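Ornithine carbamoyltransferase (Giardia intestinalis, PDB 3GRF) probably catalyses the interconversion of carbamoyl phosphate and ornithine with citrulline and phosphate, a step of the parasite's arginine degradation pathway. Local coordinates at residues A[6-9]-A[15-18]; A[60-65]-A[316-321]; A[95-100]-A[115-120]; A[130-135]-A[203-208]. All blocks are in the same frame, centred on the assembly; numbering follows the deposited sequence.

Contact 1 (A[6-9]-A[15-18]); sequences QTRH and ALCP
Arg8 lays the end of its guanidinium against the backbone at Ala15 and Leu16, bringing NH1 to 2.9 Å from Ala15 O. The carbonyl oxygen lies at the edge of the guanidinium, near its plane, and Leu16 CA sits at the same rim. Arg8 NH1 also comes to 4.2 Å from Leu16 CD2, a loose van der Waals approach of the methyl to the guanidinium. Arg8 gets there by a bent path: its CG stands beside the backbone N and anti to the carbonyl carbon (chi1 -82°), and the chain turns again at chi2 and chi3. A long side chain with nitrogens on two branches suits this place, since it can span the gap between two pieces of irregular chain, bringing NH1 near Ala15 O while NH2 meets Glu20 in a salt bridge. Next to it the packing is plainer: the methyl group of Ala15 rests on the backbone of the other segment, CB lying 3.8 Å from His9 O. The His9 ring turns away, and its ND1 is hydrogen-bonded to the backbone N of Cys125.

Glu20, the strongest partner of Arg8, belongs to helix 18-33, whose N-cap is Cys17, and its OE1 also bonds to Cys17 N; together with the capping sulfur of Cys17 this is consistent with a capping box. One carboxylate thus serves two tasks, one oxygen at the helix start and the other on the arginine. The chemistry suggests that the amino-terminal arm is held to the helix start largely through the Arg8-Glu20 salt bridge, with little apolar packing between the two segments themselves.

Contact 2 (A[60-65]-A[316-321]); sequences VSLETA and AVLDFF
No flat group has a face or edge in the meeting of Leu62 and Ala65 with Leu318; the two rings of segment 316-321 lie more than 10 Å from segment 60-65, Phe321 with Val317 O at its edge and Phe320 with Phe321 CE2 at its own. The contact itself is purely aliphatic. Leu318 points at helix 56-69, and with CG anti to its carbonyl carbon (chi1 -66°) it extends one methyl, CD1, which touches both partners. Leu318 CD1 lies 4.0 Å from Ala65 CB and 4.3 Å from Leu62 CD1. Alanine suits its position because a short side chain lets the leucine tip come close to the helix surface, while Leu62 supplies bulk one turn earlier.

On the flank of helix 56-69, Met100 of the second subunit packs against Val60, Ser61 and Thr64, so the same helix serves both the interior of its own chain and the subunit interface. Ile103 meets Leu318 and Leu136 meets Leu62, continuing the buried packing. Such packing is typical of the carbamoyltransferase fold, in which the carboxy-terminal helix returns from the ornithine-binding half to join the carbamoyl phosphate domain.

Contact 3 (A[95-100]-A[115-120]); sequences EVFSRM and REMAQH
Phe97 and Met117 form the tight, dry half of this contact, whereas Glu95 and His120 face each other through water. The two apolar side chains cross at about a right angle. Met117 brings its CG to the ring edge, near the plane, 3.7 Å from Phe97 CZ, and its SD follows at 3.8 Å from the same CZ. The sulfur stands 5.1 Å from the centroid of the Phe97 ring and 74° off the ring normal, an oblique Met-aromatic contact. Phe97 reaches this place with CG held between its backbone N and carbonyl carbon (chi1 65°). A flat ring and a pliable thioether suit the shared floor, for both rest on Cys104 of strand 103-107.

The wet half is polar and more loosely joined. Glu95 CD comes no nearer to His120 O than 4.0 Å, and two waters do the bridging. One donates to His120 O at 2.6 Å and weakly to Glu95 OE2; the other donates to Glu95 OE1 and lies 3.2 Å from His120 ND1. Arg99 NH1 steadies the carboxylate, donating to Glu95 OE2 at 2.9 Å in a nearly straight salt-bridge bond (165°). Arg99 NE pairs with Asp305 of the third subunit, whose Tyr304 packs on Glu95 and Arg99, so the neighbour partly covers this side. Helix 90-97 leads into strand 103-107 of the four-stranded parallel sheet and helix 111-120 leads out of it, as connections of its beta-alpha-beta units, with Phe97 and Met117 resting on the strands.

Contact 4 (A[130-135]-A[203-208]); sequences DDFGHP and KEVIDE
This is a small interdomain contact, mainly of one aromatic ring with a helix: Phe132, in the loop between strand 125-127 and helix 135-151, meets Glu204 and Val205 near the start of helix 203-216. Phe132 and Glu204 approach from opposite directions, and Glu204 OE1 lies at the ring edge, near its plane, 3.4 Å from Phe132 CZ. Ring and carboxylate planes are 66° apart. Because ring hydrogens carry slight positive charge, an oxygen at the edge is probably mildly favourable. Val205 adds an apolar touch, its CG2 4.0 Å from Phe132 CE1.

The loop is shaped by Asp130, whose OD1 accepts two backbone N-H groups: Phe132 N at 3.0 Å, from above the carboxylate plane, and Gly133 N at 2.9 Å, nearly along the C-O axis. An aspartate suits this role, its short side chain folding back onto its own turn. Arg180 makes a cation-pi contact with the Phe132 ring, bonds to Phe132 O, and forms a salt bridge with Glu208, thereby linking loop and helix a second time. The arrangement is an Asx turn presenting an aromatic residue across the junction between the carbamoyl phosphate and ornithine-binding halves typical of this fold.

Contact 2 is the fully buried one, wholly aliphatic; contacts 1, 3 and 4 are partly buried and mix apolar touches with charge, contact 3 also with water. Contacts 1 and 3 stay within the carbamoyl phosphate-binding half, whereas contacts 2 and 4 each pair it with the ornithine-binding half, one in a core between helices and the other at a loop. The arm of contact 1 touches two others: His9 O lies against Phe321 of contact 2, and His9 NE2 is 3.0 Å from Ala118 O of contact 3. Arg115, from the helix of contact 3, packs on Phe132 of contact 4. Subunit neighbours adjoin contacts 2 and 3 alone.

Contact 1 (A[6-9]-A[15-18])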
loop_
_atom_site.group_PDB
_atom_site.type_symbol
_atom_site.label_atom_id
_atom_site.label_comp_id
_atom_site.label_asym_id
_atom_site.label_seq_id
_atom_site.Cartn_x
_atom_site.Cartn_y
_atom_site.Cartn_z
ATOM N N GLN A 6 29.229 7.737 -1.852
ATOM C CA GLN A 6 29.341 8.063 -3.228
ATOM C C GLN A 6 27.944 8.036 -3.834
ATOM O O GLN A 6 27.751 8.497 -4.961
ATOM C CB GLN A 6 30.305 7.124 -3.941
ATOM C CG GLN A 6 31.730 7.618 -3.958
ATOM C CD GLN A 6 31.942 8.672 -5.017
ATOM O OE1 GLN A 6 31.483 9.793 -4.880
ATOM N NE2 GLN A 6 32.618 8.505 -6.141
ATOM N N THR A 7 26.952 7.463 -3.094
ATOM C CA THR A 7 25.561 7.681 -3.442
ATOM C C THR A 7 25.109 9.050 -2.925
ATOM O O THR A 7 25.334 9.396 -1.758
ATOM C CB THR A 7 24.701 6.547 -2.882
ATOM O OG1 THR A 7 25.191 5.311 -3.408
ATOM C CG2 THR A 7 23.252 6.708 -3.282
ATOM N N ARG A 8 24.478 9.844 -3.785
ATOM C CA ARG A 8 23.913 11.132 -3.347
ATOM C C ARG A 8 22.594 10.959 -2.620
ATOM O O ARG A 8 21.686 10.302 -3.128
ATOM C CB ARG A 8 23.735 12.117 -4.520
ATOM C CG ARG A 8 24.992 12.848 -4.894
ATOM C CD ARG A 8 24.856 14.335 -4.604
ATOM N NE ARG A 8 24.627 15.057 -5.844
ATOM C CZ ARG A 8 24.095 16.268 -5.969
ATOM N NH1 ARG A 8 23.694 16.995 -4.928
ATOM N NH2 ARG A 8 23.968 16.746 -7.179
ATOM N N HIS A 9 22.508 11.607 -1.458
ATOM C CA HIS A 9 21.355 11.633 -0.583
ATOM C C HIS A 9 20.749 13.042 -0.596
ATOM O O HIS A 9 21.224 13.914 -1.330
ATOM C CB HIS A 9 21.777 11.271 0.841
ATOM C CG HIS A 9 22.187 9.778 0.931
ATOM N ND1 HIS A 9 21.260 8.767 0.748
ATOM C CD2 HIS A 9 23.372 9.164 1.164
ATOM C CE1 HIS A 9 21.858 7.598 0.874
ATOM N NE2 HIS A 9 23.141 7.812 1.125
ATOM N N ALA A 15 22.054 19.870 0.411
ATOM C CA ALA A 15 22.660 18.712 -0.235
ATOM C C ALA A 15 22.759 19.086 -1.725
ATOM O O ALA A 15 23.491 18.457 -2.478
ATOM C CB ALA A 15 21.744 17.430 -0.051
ATOM N N LEU A 16 21.996 20.105 -2.126
ATOM C CA LEU A 16 21.975 20.596 -3.509
ATOM C C LEU A 16 22.776 21.891 -3.655
ATOM O O LEU A 16 22.777 22.751 -2.759
ATOM C CB LEU A 16 20.534 20.881 -3.938
ATOM C CG LEU A 16 19.465 19.787 -3.916
ATOM C CD1 LEU A 16 18.106 20.361 -4.271
ATOM C CD2 LEU A 16 19.818 18.710 -4.918
ATOM N N CYS A 17 23.419 22.068 -4.804
ATOM C CA CYS A 17 24.048 23.340 -5.095
ATOM C C CYS A 17 22.916 24.159 -5.588
ATOM O O CYS A 17 21.840 23.605 -5.829
ATOM C CB CYS A 17 25.122 23.176 -6.166
ATOM S SG CYS A 17 24.413 23.018 -7.771
ATOM N N PRO A 18 23.128 25.484 -5.714
ATOM C CA PRO A 18 22.099 26.438 -6.057
ATOM C C PRO A 18 21.442 26.158 -7.410
ATOM O O PRO A 18 20.246 26.380 -7.566
ATOM C CB PRO A 18 22.877 27.767 -6.139
ATOM C CG PRO A 18 24.050 27.591 -5.329
ATOM C CD PRO A 18 24.422 26.150 -5.469
#

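Contact 2 (A[60-65]-A[316-321])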
loop_
_atom_site.group_PDB
_atom_site.type_symbol
_atom_site.label_atom_id
_atom_site.label_comp_id
_atom_site.label_asym_id
_atom_site.label_seq_id
_atom_site.Cartn_x
_atom_site.Cartn_y
_atom_site.Cartn_z
ATOM N N VAL A 60 0.762 11.058 0.749
ATOM C CA VAL A 60 -0.068 11.100 -0.472
ATOM C C VAL A 60 0.752 11.669 -1.613
ATOM O O VAL A 60 0.584 11.264 -2.771
ATOM C CB VAL A 60 -1.391 11.930 -0.258
ATOM C CG1 VAL A 60 -1.999 12.444 -1.572
ATOM C CG2 VAL A 60 -2.422 11.133 0.508
ATOM N N SER A 61 1.604 12.653 -1.327
ATOM C CA SER A 61 2.345 13.308 -2.431
ATOM C C SER A 61 3.391 12.351 -3.017
ATOM O O SER A 61 3.630 12.327 -4.226
ATOM C CB SER A 61 3.006 14.637 -1.984
ATOM O OG SER A 61 3.929 14.436 -0.935
ATOM N N LEU A 62 4.009 11.575 -2.132
ATOM C CA LEU A 62 5.036 10.577 -2.468
ATOM C C LEU A 62 4.469 9.429 -3.295
ATOM O O LEU A 62 5.025 9.079 -4.339
ATOM C CB LEU A 62 5.631 10.017 -1.147
ATOM C CG LEU A 62 7.053 10.432 -0.765
ATOM C CD1 LEU A 62 7.548 11.664 -1.500
ATOM C CD2 LEU A 62 7.322 10.505 0.725
ATOM N N GLU A 63 3.349 8.857 -2.823
ATOM C CA GLU A 63 2.716 7.706 -3.430
ATOM C C GLU A 63 2.115 8.132 -4.804
ATOM O O GLU A 63 2.253 7.431 -5.806
ATOM C CB GLU A 63 1.641 7.129 -2.464
ATOM C CG GLU A 63 1.772 5.605 -2.244
ATOM C CD GLU A 63 0.950 5.027 -1.107
ATOM O OE1 GLU A 63 1.018 5.546 0.052
ATOM O OE2 GLU A 63 0.272 4.011 -1.353
ATOM N N THR A 64 1.482 9.306 -4.836
ATOM C CA THR A 64 0.927 9.878 -6.058
ATOM C C THR A 64 2.019 10.257 -7.054
ATOM O O THR A 64 1.841 10.058 -8.282
ATOM C CB THR A 64 0.033 11.107 -5.725
ATOM O OG1 THR A 64 -0.944 10.697 -4.803
ATOM C CG2 THR A 64 -0.738 11.613 -6.998
ATOM N N ALA A 65 3.141 10.799 -6.544
ATOM C CA ALA A 65 4.249 11.231 -7.409
ATOM C C ALA A 65 4.719 10.050 -8.198
ATOM O O ALA A 65 4.881 10.156 -9.414
ATOM C CB ALA A 65 5.401 11.860 -6.613
ATOM N N ALA A 316 9.700 15.771 -8.978
ATOM C CA ALA A 316 10.959 16.345 -9.460
ATOM C C ALA A 316 12.095 15.785 -8.672
ATOM O O ALA A 316 13.107 15.368 -9.204
ATOM C CB ALA A 316 10.942 17.873 -9.359
ATOM N N VAL A 317 11.983 15.801 -7.349
ATOM C CA VAL A 317 13.053 15.253 -6.553
ATOM C C VAL A 317 13.346 13.765 -6.774
ATOM O O VAL A 317 14.509 13.371 -6.913
ATOM C CB VAL A 317 12.739 15.468 -5.063
ATOM C CG1 VAL A 317 13.760 14.766 -4.252
ATOM C CG2 VAL A 317 12.689 16.980 -4.772
ATOM N N LEU A 318 12.293 12.942 -6.799
ATOM C CA LEU A 318 12.396 11.497 -7.063
ATOM C C LEU A 318 13.002 11.285 -8.444
ATOM O O LEU A 318 13.930 10.568 -8.593
ATOM C CB LEU A 318 11.018 10.824 -6.943
ATOM C CG LEU A 318 10.463 10.864 -5.482
ATOM C CD1 LEU A 318 8.992 10.493 -5.348
ATOM C CD2 LEU A 318 11.303 9.971 -4.555
ATOM N N ASP A 319 12.479 11.951 -9.447
ATOM C CA ASP A 319 13.000 11.804 -10.797
ATOM C C ASP A 319 14.485 12.055 -10.860
ATOM O O ASP A 319 15.248 11.242 -11.376
ATOM C CB ASP A 319 12.289 12.772 -11.744
ATOM C CG ASP A 319 12.746 12.594 -13.170
ATOM O OD1 ASP A 319 12.370 11.555 -13.746
ATOM O OD2 ASP A 319 13.502 13.457 -13.687
ATOM N N PHE A 320 14.889 13.195 -10.325
ATOM C CA PHE A 320 16.272 13.589 -10.278
ATOM C C PHE A 320 17.143 12.588 -9.546
ATOM O O PHE A 320 18.215 12.281 -10.007
ATOM C CB PHE A 320 16.354 14.943 -9.587
ATOM C CG PHE A 320 17.700 15.590 -9.643
ATOM C CD1 PHE A 320 18.224 16.023 -10.849
ATOM C CD2 PHE A 320 18.404 15.839 -8.480
ATOM C CE1 PHE A 320 19.435 16.672 -10.886
ATOM C CE2 PHE A 320 19.615 16.483 -8.516
ATOM C CZ PHE A 320 20.126 16.901 -9.724
ATOM N N PHE A 321 16.733 12.102 -8.373
ATOM C CA PHE A 321 17.635 11.175 -7.653
ATOM C C PHE A 321 17.646 9.793 -8.267
ATOM O O PHE A 321 18.636 9.070 -8.161
ATOM C CB PHE A 321 17.363 11.156 -6.129
ATOM C CG PHE A 321 18.017 12.324 -5.405
ATOM C CD1 PHE A 321 19.275 12.194 -4.843
ATOM C CD2 PHE A 321 17.414 13.571 -5.387
ATOM C CE1 PHE A 321 19.887 13.268 -4.206
ATOM C CE2 PHE A 321 18.038 14.660 -4.775
ATOM C CZ PHE A 321 19.284 14.512 -4.195
#

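Contact 3 (A[95-100]-A[115-120])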
loop_
_atom_site.group_PDB
_atom_site.type_symbol
_atom_site.label_atom_id
_atom_site.label_comp_id
_atom_site.label_asym_id
_atom_site.label_seq_id
_atom_site.Cartn_x
_atom_site.Cartn_y
_atom_site.Cartn_z
ATOM N N GLU A 95 21.427 -2.144 3.502
ATOM C CA GLU A 95 22.189 -2.983 2.565
ATOM C C GLU A 95 21.248 -3.840 1.752
ATOM O O GLU A 95 21.439 -4.044 0.565
ATOM C CB GLU A 95 23.211 -3.876 3.295
ATOM C CG GLU A 95 24.496 -3.158 3.772
ATOM C CD GLU A 95 25.516 -2.854 2.666
ATOM O OE1 GLU A 95 26.643 -2.407 2.992
ATOM O OE2 GLU A 95 25.235 -3.048 1.480
ATOM N N VAL A 96 20.195 -4.301 2.400
ATOM C CA VAL A 96 19.260 -5.203 1.753
ATOM C C VAL A 96 18.263 -4.460 0.859
ATOM O O VAL A 96 17.962 -4.944 -0.218
ATOM C CB VAL A 96 18.556 -6.062 2.806
ATOM C CG1 VAL A 96 17.309 -6.694 2.249
ATOM C CG2 VAL A 96 19.567 -7.104 3.396
ATOM N N PHE A 97 17.731 -3.309 1.293
ATOM C CA PHE A 97 16.767 -2.608 0.415
ATOM C C PHE A 97 17.409 -1.959 -0.808
ATOM O O PHE A 97 16.757 -1.807 -1.821
ATOM C CB PHE A 97 15.703 -1.715 1.132
ATOM C CG PHE A 97 16.240 -0.483 1.898
ATOM C CD1 PHE A 97 16.035 -0.384 3.292
ATOM C CD2 PHE A 97 16.853 0.586 1.242
ATOM C CE1 PHE A 97 16.454 0.757 4.010
ATOM C CE2 PHE A 97 17.287 1.729 1.940
ATOM C CZ PHE A 97 17.085 1.816 3.320
ATOM N N SER A 98 18.706 -1.647 -0.701
ATOM C CA SER A 98 19.486 -1.036 -1.773
ATOM C C SER A 98 19.791 -2.008 -2.899
ATOM O O SER A 98 20.255 -1.596 -3.947
ATOM C CB SER A 98 20.804 -0.471 -1.265
ATOM O OG SER A 98 20.626 0.301 -0.105
ATOM N N ARG A 99 19.525 -3.282 -2.697
ATOM C CA ARG A 99 19.658 -4.251 -3.783
ATOM C C ARG A 99 18.289 -4.675 -4.312
ATOM O O ARG A 99 18.196 -5.667 -5.031
ATOM C CB ARG A 99 20.377 -5.464 -3.242
ATOM C CG ARG A 99 21.828 -5.261 -2.961
ATOM C CD ARG A 99 22.293 -6.449 -2.135
ATOM N NE ARG A 99 23.757 -6.556 -1.968
ATOM C CZ ARG A 99 24.488 -5.734 -1.214
ATOM N NH1 ARG A 99 23.921 -4.729 -0.555
ATOM N NH2 ARG A 99 25.782 -5.931 -1.102
ATOM N N MET A 100 17.219 -3.980 -3.883
ATOM C CA MET A 100 15.834 -4.270 -4.342
ATOM C C MET A 100 15.151 -3.041 -4.926
ATOM O O MET A 100 14.705 -3.086 -6.079
ATOM C CB MET A 100 14.953 -4.893 -3.242
ATOM C CG MET A 100 15.273 -6.383 -2.893
ATOM S SD MET A 100 14.211 -6.972 -1.563
ATOM C CE MET A 100 15.100 -8.377 -0.962
ATOM N N ARG A 115 20.586 9.559 9.187
ATOM C CA ARG A 115 22.001 9.527 8.798
ATOM C C ARG A 115 22.604 8.141 8.813
ATOM O O ARG A 115 23.415 7.819 7.950
ATOM C CB ARG A 115 22.841 10.373 9.747
ATOM C CG ARG A 115 23.059 11.793 9.274
ATOM C CD ARG A 115 23.138 12.698 10.490
ATOM N NE ARG A 115 23.117 14.123 10.158
ATOM C CZ ARG A 115 23.300 15.099 11.046
ATOM N NH1 ARG A 115 23.518 14.809 12.324
ATOM N NH2 ARG A 115 23.262 16.372 10.655
ATOM N N GLU A 116 22.242 7.359 9.833
ATOM C CA GLU A 116 22.629 5.961 9.972
ATOM C C GLU A 116 22.146 5.158 8.756
ATOM O O GLU A 116 22.945 4.502 8.062
ATOM C CB GLU A 116 22.094 5.471 11.344
ATOM C CG GLU A 116 22.043 3.963 11.708
ATOM C CD GLU A 116 23.349 3.208 11.561
ATOM O OE1 GLU A 116 23.595 2.303 12.381
ATOM O OE2 GLU A 116 24.108 3.476 10.608
ATOM N N MET A 117 20.852 5.273 8.447
ATOM C CA MET A 117 20.266 4.570 7.304
ATOM C C MET A 117 20.947 4.959 6.009
ATOM O O MET A 117 21.424 4.101 5.265
ATOM C CB MET A 117 18.779 4.872 7.187
ATOM C CG MET A 117 18.108 4.078 6.079
ATOM S SD MET A 117 16.446 4.710 5.712
ATOM C CE MET A 117 15.581 3.970 7.095
ATOM N N ALA A 118 20.978 6.261 5.737
ATOM C CA ALA A 118 21.684 6.779 4.577
ATOM C C ALA A 118 23.156 6.297 4.525
ATOM O O ALA A 118 23.656 5.953 3.459
ATOM C CB ALA A 118 21.598 8.319 4.545
ATOM N N GLN A 119 23.846 6.266 5.667
ATOM C CA GLN A 119 25.267 5.852 5.711
ATOM C C GLN A 119 25.482 4.573 4.913
ATOM O O GLN A 119 26.369 4.503 4.044
ATOM C CB GLN A 119 25.698 5.623 7.163
ATOM C CG GLN A 119 27.139 5.947 7.528
ATOM C CD GLN A 119 27.231 6.465 8.969
ATOM O OE1 GLN A 119 26.993 7.657 9.241
ATOM N NE2 GLN A 119 27.545 5.560 9.905
ATOM N N HIS A 120 24.637 3.572 5.176
ATOM C CA HIS A 120 24.860 2.217 4.620
ATOM C C HIS A 120 24.082 1.947 3.350
ATOM O O HIS A 120 24.288 0.933 2.713
ATOM C CB HIS A 120 24.478 1.150 5.632
ATOM C CG HIS A 120 25.125 1.336 6.958
ATOM N ND1 HIS A 120 26.422 0.959 7.210
ATOM C CD2 HIS A 120 24.652 1.867 8.107
ATOM C CE1 HIS A 120 26.719 1.243 8.464
ATOM N NE2 HIS A 120 25.664 1.796 9.033
HETATM O O HOH W 1 23.920 -0.524 0.638
HETATM O O HOH W 2 27.328 -1.243 5.138
#

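Contact 4 (A[130-135]-A[203-208])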
loop_
_atom_site.group_PDB
_atom_site.type_symbol
_atom_site.label_atom_id
_atom_site.label_comp_id
_atom_site.label_asym_id
_atom_site.label_seq_id
_atom_site.Cartn_x
_atom_site.Cartn_y
_atom_site.Cartn_z
ATOM N N ASP A 130 12.727 15.304 9.511
ATOM C CA ASP A 130 13.319 14.923 10.795
ATOM C C ASP A 130 13.551 16.194 11.570
ATOM O O ASP A 130 13.093 17.243 11.135
ATOM C CB ASP A 130 14.598 14.077 10.611
ATOM C CG ASP A 130 15.777 14.848 9.987
ATOM O OD1 ASP A 130 15.652 16.018 9.555
ATOM O OD2 ASP A 130 16.861 14.244 9.942
ATOM N N ASP A 131 14.280 16.120 12.685
ATOM C CA ASP A 131 14.530 17.299 13.533
ATOM C C ASP A 131 15.567 18.289 13.000
ATOM O O ASP A 131 15.924 19.238 13.693
ATOM C CB ASP A 131 14.835 16.901 14.981
ATOM C CG ASP A 131 16.059 16.009 15.122
ATOM O OD1 ASP A 131 16.328 15.647 16.292
ATOM O OD2 ASP A 131 16.730 15.678 14.104
ATOM N N PHE A 132 16.031 18.081 11.767
ATOM C CA PHE A 132 17.101 18.923 11.195
ATOM C C PHE A 132 16.771 19.519 9.806
ATOM O O PHE A 132 17.316 20.564 9.441
ATOM C CB PHE A 132 18.419 18.138 11.154
ATOM C CG PHE A 132 19.657 18.998 11.081
ATOM C CD1 PHE A 132 19.892 19.987 12.021
ATOM C CD2 PHE A 132 20.622 18.772 10.084
ATOM C CE1 PHE A 132 21.041 20.775 11.957
ATOM C CE2 PHE A 132 21.782 19.543 10.011
ATOM C CZ PHE A 132 21.990 20.544 10.966
ATOM N N GLY A 133 15.884 18.873 9.047
ATOM C CA GLY A 133 15.398 19.432 7.770
ATOM C C GLY A 133 14.070 18.920 7.222
ATOM O O GLY A 133 13.407 18.114 7.850
ATOM N N HIS A 134 13.701 19.381 6.023
ATOM C CA HIS A 134 12.492 18.948 5.323
ATOM C C HIS A 134 12.553 19.385 3.867
ATOM O O HIS A 134 11.764 20.231 3.444
ATOM C CB HIS A 134 11.216 19.515 5.992
ATOM C CG HIS A 134 9.961 18.793 5.597
ATOM N ND1 HIS A 134 8.697 19.182 6.010
ATOM C CD2 HIS A 134 9.780 17.723 4.790
ATOM C CE1 HIS A 134 7.799 18.373 5.481
ATOM N NE2 HIS A 134 8.432 17.474 4.747
ATOM N N PRO A 135 13.491 18.796 3.104
ATOM C CA PRO A 135 13.875 19.249 1.774
ATOM C C PRO A 135 12.800 19.055 0.730
ATOM O O PRO A 135 12.786 19.793 -0.264
ATOM C CB PRO A 135 15.130 18.421 1.449
ATOM C CG PRO A 135 15.073 17.200 2.380
ATOM C CD PRO A 135 14.262 17.620 3.566
ATOM N N LYS A 203 23.264 28.186 16.091
ATOM C CA LYS A 203 24.434 28.824 15.423
ATOM C C LYS A 203 25.035 28.019 14.251
ATOM O O LYS A 203 25.517 28.602 13.251
ATOM C CB LYS A 203 25.521 29.271 16.423
ATOM C CG LYS A 203 26.685 30.010 15.747
ATOM C CD LYS A 203 27.140 31.293 16.489
ATOM C CE LYS A 203 28.238 32.023 15.693
ATOM N NZ LYS A 203 29.281 31.083 15.154
ATOM N N GLU A 204 24.978 26.699 14.365
ATOM C CA GLU A 204 25.472 25.814 13.339
ATOM C C GLU A 204 24.754 26.062 12.011
ATOM O O GLU A 204 25.378 26.069 10.938
ATOM C CB GLU A 204 25.439 24.345 13.812
ATOM C CG GLU A 204 24.293 23.459 13.333
ATOM C CD GLU A 204 24.730 22.022 13.047
ATOM O OE1 GLU A 204 25.072 21.705 11.871
ATOM O OE2 GLU A 204 24.725 21.204 14.000
ATOM N N VAL A 205 23.458 26.342 12.110
ATOM C CA VAL A 205 22.585 26.486 10.941
ATOM C C VAL A 205 22.831 27.869 10.293
ATOM O O VAL A 205 22.996 27.982 9.078
ATOM C CB VAL A 205 21.085 26.217 11.326
ATOM C CG1 VAL A 205 20.148 26.629 10.232
ATOM C CG2 VAL A 205 20.879 24.734 11.709
ATOM N N ILE A 206 22.918 28.909 11.113
ATOM C CA ILE A 206 23.315 30.252 10.661
ATOM C C ILE A 206 24.676 30.196 9.942
ATOM O O ILE A 206 24.800 30.662 8.787
ATOM C CB ILE A 206 23.357 31.247 11.838
ATOM C CG1 ILE A 206 22.039 31.230 12.608
ATOM C CG2 ILE A 206 23.626 32.660 11.344
ATOM C CD1 ILE A 206 22.149 31.848 14.056
ATOM N N ASP A 207 25.670 29.564 10.572
ATOM C CA ASP A 207 27.010 29.383 9.961
ATOM C C ASP A 207 26.995 28.665 8.607
ATOM O O ASP A 207 27.621 29.124 7.641
ATOM C CB ASP A 207 27.950 28.602 10.892
ATOM C CG ASP A 207 28.306 29.370 12.160
ATOM O OD1 ASP A 207 27.916 30.556 12.294
ATOM O OD2 ASP A 207 28.986 28.780 13.023
ATOM N N GLU A 208 26.301 27.532 8.536
ATOM C CA GLU A 208 26.111 26.863 7.233
ATOM C C GLU A 208 25.576 27.813 6.188
ATOM O O GLU A 208 26.031 27.818 5.026
ATOM C CB GLU A 208 25.165 25.662 7.345
ATOM C CG GLU A 208 24.784 25.066 5.971
ATOM C CD GLU A 208 24.076 23.729 6.069
ATOM O OE1 GLU A 208 23.236 23.574 6.983
ATOM O OE2 GLU A 208 24.348 22.843 5.226
#